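Side-chain contacts in N-acetylgalactosaminyltransferase 7 (Homo sapiens, PDB 6IWR), which belongs to the polypeptide GalNAc transferase family, pairing a GT-A glycosyltransferase domain with a ricin-type beta-trefoil lectin domain: residues A[355-358]-A[359-363]; A[404-407]-A[408-412]. One frame throughout, in Å; residues are numbered along the deposited sequence.

Interaction 1: residues A[355-358]-A[359-363]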
ATOM      1  N   GLU A 355      17.673  14.521 -12.839  1.00 30.31           N
ATOM      2  CA  GLU A 355      18.284  15.813 -13.073  1.00 31.63           C
ATOM      3  C   GLU A 355      19.167  16.169 -11.913  1.00 31.30           C
ATOM      4  O   GLU A 355      20.164  16.819 -12.076  1.00 31.00           O
ATOM      5  CB  GLU A 355      17.261  16.926 -13.277  1.00 31.84           C
ATOM      6  CG  GLU A 355      15.833  16.522 -13.069  1.00 38.87           C
ATOM      7  CD  GLU A 355      15.426  16.539 -11.630  1.00 38.18           C
ATOM      8  OE1 GLU A 355      15.696  17.529 -10.944  1.00 41.14           O
ATOM      9  OE2 GLU A 355      14.817  15.558 -11.195  1.00 44.77           O
ATOM     10  N   ASN A 356      18.748  15.795 -10.720  1.00 31.25           N
ATOM     11  CA  ASN A 356      19.480  16.150  -9.530  1.00 29.39           C
ATOM     12  C   ASN A 356      20.868  15.559  -9.561  1.00 25.39           C
ATOM     13  O   ASN A 356      21.824  16.183  -9.168  1.00 26.57           O
ATOM     14  CB  ASN A 356      18.727  15.686  -8.285  1.00 25.34           C
ATOM     15  CG  ASN A 356      18.503  14.195  -8.251  1.00 30.69           C
ATOM     16  OD1 ASN A 356      17.926  13.634  -9.150  1.00 32.49           O
ATOM     17  ND2 ASN A 356      18.948  13.560  -7.201  1.00 20.78           N
ATOM     18  N   PHE A 357      20.952  14.325 -10.010  1.00 28.20           N
ATOM     19  CA  PHE A 357      22.209  13.654 -10.217  1.00 28.15           C
ATOM     20  C   PHE A 357      23.059  14.242 -11.332  1.00 27.58           C
ATOM     21  O   PHE A 357      24.239  14.398 -11.180  1.00 26.69           O
ATOM     22  CB  PHE A 357      21.964  12.173 -10.429  1.00 28.96           C
ATOM     23  CG  PHE A 357      21.340  11.502  -9.254  1.00 29.03           C
ATOM     24  CD1 PHE A 357      21.899  11.617  -8.011  1.00 27.70           C
ATOM     25  CD2 PHE A 357      20.197  10.760  -9.395  1.00 25.96           C
ATOM     26  CE1 PHE A 357      21.329  11.004  -6.926  1.00 26.59           C
ATOM     27  CE2 PHE A 357      19.622  10.143  -8.317  1.00 26.29           C
ATOM     28  CZ  PHE A 357      20.189  10.265  -7.082  1.00 28.22           C
ATOM     29  N   GLU A 358      22.427  14.591 -12.439  1.00 28.55           N
ATOM     30  CA  GLU A 358      23.116  15.125 -13.592  1.00 29.84           C
ATOM     31  C   GLU A 358      23.820  16.455 -13.338  1.00 28.50           C
ATOM     32  O   GLU A 358      24.963  16.619 -13.720  1.00 28.88           O
ATOM     33  CB  GLU A 358      22.116  15.296 -14.725  1.00 32.63           C
ATOM     34  CG  GLU A 358      22.740  15.403 -16.093  1.00 33.38           C
ATOM     35  CD  GLU A 358      22.604  16.769 -16.709  1.00 33.13           C
ATOM     36  OE1 GLU A 358      21.749  17.534 -16.283  1.00 34.08           O
ATOM     37  OE2 GLU A 358      23.367  17.075 -17.623  1.00 37.20           O
ATOM     38  N   ILE A 359      23.148  17.381 -12.660  1.00 29.06           N
ATOM     39  CA  ILE A 359      23.750  18.654 -12.283  1.00 26.73           C
ATOM     40  C   ILE A 359      24.819  18.446 -11.222  1.00 25.69           C
ATOM     41  O   ILE A 359      25.856  19.124 -11.248  1.00 28.46           O
ATOM     42  CB  ILE A 359      22.652  19.641 -11.827  1.00 28.06           C
ATOM     43  CG1 ILE A 359      23.198  21.065 -11.708  1.00 26.48           C
ATOM     44  CG2 ILE A 359      22.071  19.225 -10.488  1.00 31.70           C
ATOM     45  CD1 ILE A 359      23.556  21.690 -13.001  1.00 27.87           C
ATOM     46  N   SER A 360      24.612  17.497 -10.294  1.00 24.02           N
ATOM     47  CA  SER A 360      25.649  17.178  -9.304  1.00 25.19           C
ATOM     48  C   SER A 360      26.938  16.696  -9.968  1.00 24.68           C
ATOM     49  O   SER A 360      28.022  17.223  -9.691  1.00 26.18           O
ATOM     50  CB  SER A 360      25.155  16.116  -8.325  1.00 26.20           C
ATOM     51  OG  SER A 360      24.001  16.548  -7.642  1.00 28.44           O
ATOM     52  N   TYR A 361      26.853  15.668 -10.820  1.00 25.31           N
ATOM     53  CA  TYR A 361      28.063  15.187 -11.481  1.00 25.54           C
ATOM     54  C   TYR A 361      28.707  16.302 -12.310  1.00 27.70           C
ATOM     55  O   TYR A 361      29.910  16.554 -12.177  1.00 25.44           O
ATOM     56  CB  TYR A 361      27.766  13.946 -12.331  1.00 27.49           C
ATOM     57  CG  TYR A 361      27.031  12.849 -11.581  1.00 25.03           C
ATOM     58  CD1 TYR A 361      27.384  12.508 -10.287  1.00 23.79           C
ATOM     59  CD2 TYR A 361      25.968  12.172 -12.173  1.00 26.28           C
ATOM     60  CE1 TYR A 361      26.709  11.516  -9.605  1.00 29.02           C
ATOM     61  CE2 TYR A 361      25.282  11.181 -11.511  1.00 25.55           C
ATOM     62  CZ  TYR A 361      25.649  10.850 -10.226  1.00 30.14           C
ATOM     63  OH  TYR A 361      24.952   9.862  -9.550  1.00 28.72           O
ATOM     64  N   LYS A 362      27.918  17.022 -13.128  1.00 26.32           N
ATOM     65  CA  LYS A 362      28.480  18.159 -13.871  1.00 27.48           C
ATOM     66  C   LYS A 362      29.280  19.087 -12.957  1.00 28.78           C
ATOM     67  O   LYS A 362      30.429  19.444 -13.260  1.00 28.39           O
ATOM     68  CB  LYS A 362      27.387  18.972 -14.584  1.00 26.17           C
ATOM     69  CG  LYS A 362      26.870  18.335 -15.843  1.00 30.37           C
ATOM     70  CD  LYS A 362      26.392  19.345 -16.864  1.00 32.31           C
ATOM     71  CE  LYS A 362      24.939  19.717 -16.653  1.00 29.46           C
ATOM     72  NZ  LYS A 362      24.198  19.726 -17.936  1.00 35.05           N
ATOM     73  N   ILE A 363      28.673  19.527 -11.849  1.00 24.47           N
ATOM     74  CA  ILE A 363      29.350  20.512 -11.013  1.00 23.80           C
ATOM     75  C   ILE A 363      30.673  19.948 -10.509  1.00 28.41           C
ATOM     76  O   ILE A 363      31.725  20.603 -10.571  1.00 28.05           O
ATOM     77  CB  ILE A 363      28.455  20.940  -9.846  1.00 20.22           C
ATOM     78  CG1 ILE A 363      27.305  21.784 -10.353  1.00 27.29           C
ATOM     79  CG2 ILE A 363      29.272  21.683  -8.827  1.00 20.80           C
ATOM     80  CD1 ILE A 363      26.293  22.113  -9.271  1.00 25.79           C
TER
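Helix 355-365 carries an i to i+4 salt bridge between Glu-358 and Lys-362, one turn apart on the helix. NZ of Lys-362 reaches OE2 of Glu-358 at 2.8 Å, meeting the oxygen on its syn side but somewhat out of the carboxylate plane. Neither chain is extended: Glu-358 sends CG anti to its own nitrogen (chi1 -161°) and folds at chi2, while Lys-362 bends at chi3 and chi4, and the two cross obliquely. The pair is buried, so further partners matter: OE1 of Glu-358 accepts from the backbone N of Asp-346, and NZ of Lys-362 also donates to the carbonyl of Leu-344. Each charged end thus has a second partner beyond the pair.

One step round the helix, Tyr-361 lies alongside Phe-357, both pointing the same way. Its ring carbon CE2 rests 3.6 Å from CB of Phe-357, and the Phe-357 carbonyl oxygen sits 3.0 Å above the ring plane, toward its rim. That oxygen still takes the nearly straight helical bond from Tyr-361 N, 2.9 Å long. Trp-296 and Phe-450 meet the tyrosine ring edge-to-face.

Ser-360 turns OG back beside its own nitrogen (chi1 -59°), where it donates to the carbonyl O of Asn-356 at 2.7 Å. The same oxygen accepts Ser-360 N at 3.3 Å from above the carbonyl plane, so two donors of one residue grip it. The hydroxyl returning to the i-4 carbonyl and the ion pair are both common alpha-helix motifs, here in a buried helix packed among helices 336-342, 400-412 and 436-444.

Interaction 2: residues A[404-407]-A[408-412]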
ATOM      1  N   ASN A 404      15.833   8.569 -18.600  1.00 38.02           N
ATOM      2  CA  ASN A 404      16.627   9.687 -18.100  1.00 34.42           C
ATOM      3  C   ASN A 404      17.823   9.207 -17.290  1.00 33.76           C
ATOM      4  O   ASN A 404      18.928   9.749 -17.426  1.00 27.24           O
ATOM      5  CB  ASN A 404      15.766  10.612 -17.261  1.00 33.76           C
ATOM      6  CG  ASN A 404      14.785  11.359 -18.090  1.00 40.96           C
ATOM      7  OD1 ASN A 404      14.482  10.974 -19.228  1.00 48.88           O
ATOM      8  ND2 ASN A 404      14.247  12.433 -17.531  1.00 45.84           N
ATOM      9  N   TYR A 405      17.624   8.197 -16.436  1.00 33.80           N
ATOM     10  CA  TYR A 405      18.757   7.595 -15.749  1.00 30.78           C
ATOM     11  C   TYR A 405      19.836   7.188 -16.742  1.00 31.36           C
ATOM     12  O   TYR A 405      21.027   7.404 -16.504  1.00 33.32           O
ATOM     13  CB  TYR A 405      18.295   6.388 -14.932  1.00 34.97           C
ATOM     14  CG  TYR A 405      17.386   6.742 -13.770  1.00 38.52           C
ATOM     15  CD1 TYR A 405      17.359   8.037 -13.252  1.00 38.79           C
ATOM     16  CD2 TYR A 405      16.563   5.783 -13.184  1.00 34.54           C
ATOM     17  CE1 TYR A 405      16.533   8.366 -12.194  1.00 37.57           C
ATOM     18  CE2 TYR A 405      15.740   6.105 -12.123  1.00 37.47           C
ATOM     19  CZ  TYR A 405      15.727   7.402 -11.643  1.00 38.43           C
ATOM     20  OH  TYR A 405      14.924   7.735 -10.588  1.00 46.61           O
ATOM     21  N   VAL A 406      19.437   6.625 -17.882  1.00 33.59           N
ATOM     22  CA  VAL A 406      20.423   6.133 -18.839  1.00 27.91           C
ATOM     23  C   VAL A 406      21.217   7.280 -19.436  1.00 26.78           C
ATOM     24  O   VAL A 406      22.419   7.153 -19.681  1.00 28.63           O
ATOM     25  CB  VAL A 406      19.746   5.305 -19.941  1.00 29.26           C
ATOM     26  CG1 VAL A 406      20.760   5.019 -21.040  1.00 27.84           C
ATOM     27  CG2 VAL A 406      19.193   4.010 -19.352  1.00 31.29           C
ATOM     28  N   ARG A 407      20.554   8.393 -19.735  1.00 27.66           N
ATOM     29  CA  ARG A 407      21.281   9.534 -20.275  1.00 24.33           C
ATOM     30  C   ARG A 407      22.330  10.005 -19.282  1.00 24.89           C
ATOM     31  O   ARG A 407      23.502  10.184 -19.626  1.00 24.55           O
ATOM     32  CB  ARG A 407      20.307  10.656 -20.636  1.00 27.24           C
ATOM     33  CG  ARG A 407      19.268  10.258 -21.695  1.00 28.28           C
ATOM     34  CD  ARG A 407      18.352  11.403 -22.031  1.00 25.45           C
ATOM     35  NE  ARG A 407      19.104  12.574 -22.456  1.00 27.80           N
ATOM     36  CZ  ARG A 407      19.557  12.770 -23.696  1.00 31.99           C
ATOM     37  NH1 ARG A 407      19.361  11.859 -24.636  1.00 32.21           N
ATOM     38  NH2 ARG A 407      20.236  13.869 -24.005  1.00 27.02           N
ATOM     39  N   VAL A 408      21.941  10.153 -18.023  1.00 30.62           N
ATOM     40  CA  VAL A 408      22.896  10.619 -17.027  1.00 27.69           C
ATOM     41  C   VAL A 408      24.075   9.671 -16.939  1.00 28.43           C
ATOM     42  O   VAL A 408      25.236  10.100 -16.955  1.00 29.05           O
ATOM     43  CB  VAL A 408      22.216  10.789 -15.661  1.00 27.39           C
ATOM     44  CG1 VAL A 408      23.248  11.246 -14.624  1.00 27.66           C
ATOM     45  CG2 VAL A 408      21.081  11.794 -15.779  1.00 24.78           C
ATOM     46  N   VAL A 409      23.792   8.367 -16.831  1.00 26.80           N
ATOM     47  CA  VAL A 409      24.852   7.387 -16.600  1.00 23.80           C
ATOM     48  C   VAL A 409      25.799   7.336 -17.791  1.00 29.00           C
ATOM     49  O   VAL A 409      27.028   7.322 -17.629  1.00 26.82           O
ATOM     50  CB  VAL A 409      24.248   6.004 -16.302  1.00 27.17           C
ATOM     51  CG1 VAL A 409      25.306   4.898 -16.478  1.00 23.60           C
ATOM     52  CG2 VAL A 409      23.632   5.973 -14.882  1.00 24.49           C
ATOM     53  N   GLU A 410      25.238   7.313 -19.008  1.00 26.39           N
ATOM     54  CA  GLU A 410      26.045   7.140 -20.206  1.00 24.10           C
ATOM     55  C   GLU A 410      27.015   8.306 -20.414  1.00 34.41           C
ATOM     56  O   GLU A 410      28.094   8.124 -21.007  1.00 35.12           O
ATOM     57  CB  GLU A 410      25.133   6.972 -21.425  1.00 27.42           C
ATOM     58  CG  GLU A 410      24.652   5.527 -21.731  1.00 35.36           C
ATOM     59  CD  GLU A 410      25.781   4.511 -21.811  1.00 36.89           C
ATOM     60  OE1 GLU A 410      25.548   3.327 -21.450  1.00 35.27           O
ATOM     61  OE2 GLU A 410      26.898   4.903 -22.218  1.00 35.84           O
ATOM     62  N   VAL A 411      26.676   9.508 -19.943  1.00 34.19           N
ATOM     63  CA  VAL A 411      27.588  10.625 -20.177  1.00 33.23           C
ATOM     64  C   VAL A 411      28.570  10.808 -19.014  1.00 26.43           C
ATOM     65  O   VAL A 411      29.687  11.278 -19.230  1.00 26.83           O
ATOM     66  CB  VAL A 411      26.809  11.926 -20.498  1.00 27.39           C
ATOM     67  CG1 VAL A 411      25.589  12.021 -19.671  1.00 37.25           C
ATOM     68  CG2 VAL A 411      27.676  13.161 -20.240  1.00 34.07           C
ATOM     69  N   TRP A 412      28.214  10.389 -17.797  1.00 24.54           N
ATOM     70  CA  TRP A 412      28.987  10.764 -16.613  1.00 25.09           C
ATOM     71  C   TRP A 412      29.635   9.611 -15.862  1.00 27.54           C
ATOM     72  O   TRP A 412      30.683   9.823 -15.252  1.00 29.77           O
ATOM     73  CB  TRP A 412      28.113  11.562 -15.626  1.00 24.50           C
ATOM     74  CG  TRP A 412      27.723  12.895 -16.165  1.00 26.98           C
ATOM     75  CD1 TRP A 412      26.470  13.303 -16.562  1.00 30.32           C
ATOM     76  CD2 TRP A 412      28.603  13.991 -16.439  1.00 30.16           C
ATOM     77  NE1 TRP A 412      26.529  14.605 -17.058  1.00 32.58           N
ATOM     78  CE2 TRP A 412      27.825  15.040 -16.988  1.00 27.20           C
ATOM     79  CE3 TRP A 412      29.982  14.184 -16.293  1.00 31.67           C
ATOM     80  CZ2 TRP A 412      28.383  16.251 -17.378  1.00 32.89           C
ATOM     81  CZ3 TRP A 412      30.532  15.399 -16.683  1.00 28.48           C
ATOM     82  CH2 TRP A 412      29.737  16.412 -17.216  1.00 29.03           C
TER
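This is an i to i+4 contact within the alpha-helix 400-412, which packs against helix 355-365 through Val-408 and against helix 417-423 through Val-406 and Val-409. Val-406 and Glu-410 lie side by side and point the same way, CG1 of the valine 4.0 Å from CG of the glutamate. The carbonyl O of Val-406 accepts Glu-410 N at 2.9 Å. The glutamate then bends at chi2 (-52°) and carries its carboxylate away from this turn to Lys-417 and Tyr-421.

Arg-407 likewise spends its charge outside the helix. Its guanidinium makes a salt bridge to Asp-346 through NE and donates to the carbonyls of Tyr-432 and Asp-434 through NH1 and NH2, so three nitrogens fix its rotation.

Between the two segments the polar contacts are backbone bonds. Val-409 N reaches Tyr-405 O at 2.9 Å, and CG2 of Val-409 lies near that same oxygen. One residue earlier the pattern repeats: the backbone N of Val-408 donates to the backbone O of Asn-404, and CG2 of Val-408 lies near that acceptor, 3.4 Å from Asn-404 O.

Interactions 1 and 2 sit in neighbouring helices, 355-365 and 400-412, with centres about 10 Å apart. Both are largely buried, though Glu-410 of interaction 2 is partly exposed. Their helices meet directly: CE2 of Tyr-361 lies 3.7 Å from CG1 of Val-408, CB of Glu-358 packs on the same valine, and the Trp-412 ring touches the Lys-362 chain. The chemistry differs in where polar ends turn. Interaction 1 has an ion pair and a hydroxyl bond across its segments, besides outside partners such as Arg-224 for Glu-355; the charged ends of interaction 2 find partners beyond its segments. Asp-346 ties both together, its backbone N serving Glu-358 and its carboxylate Arg-407.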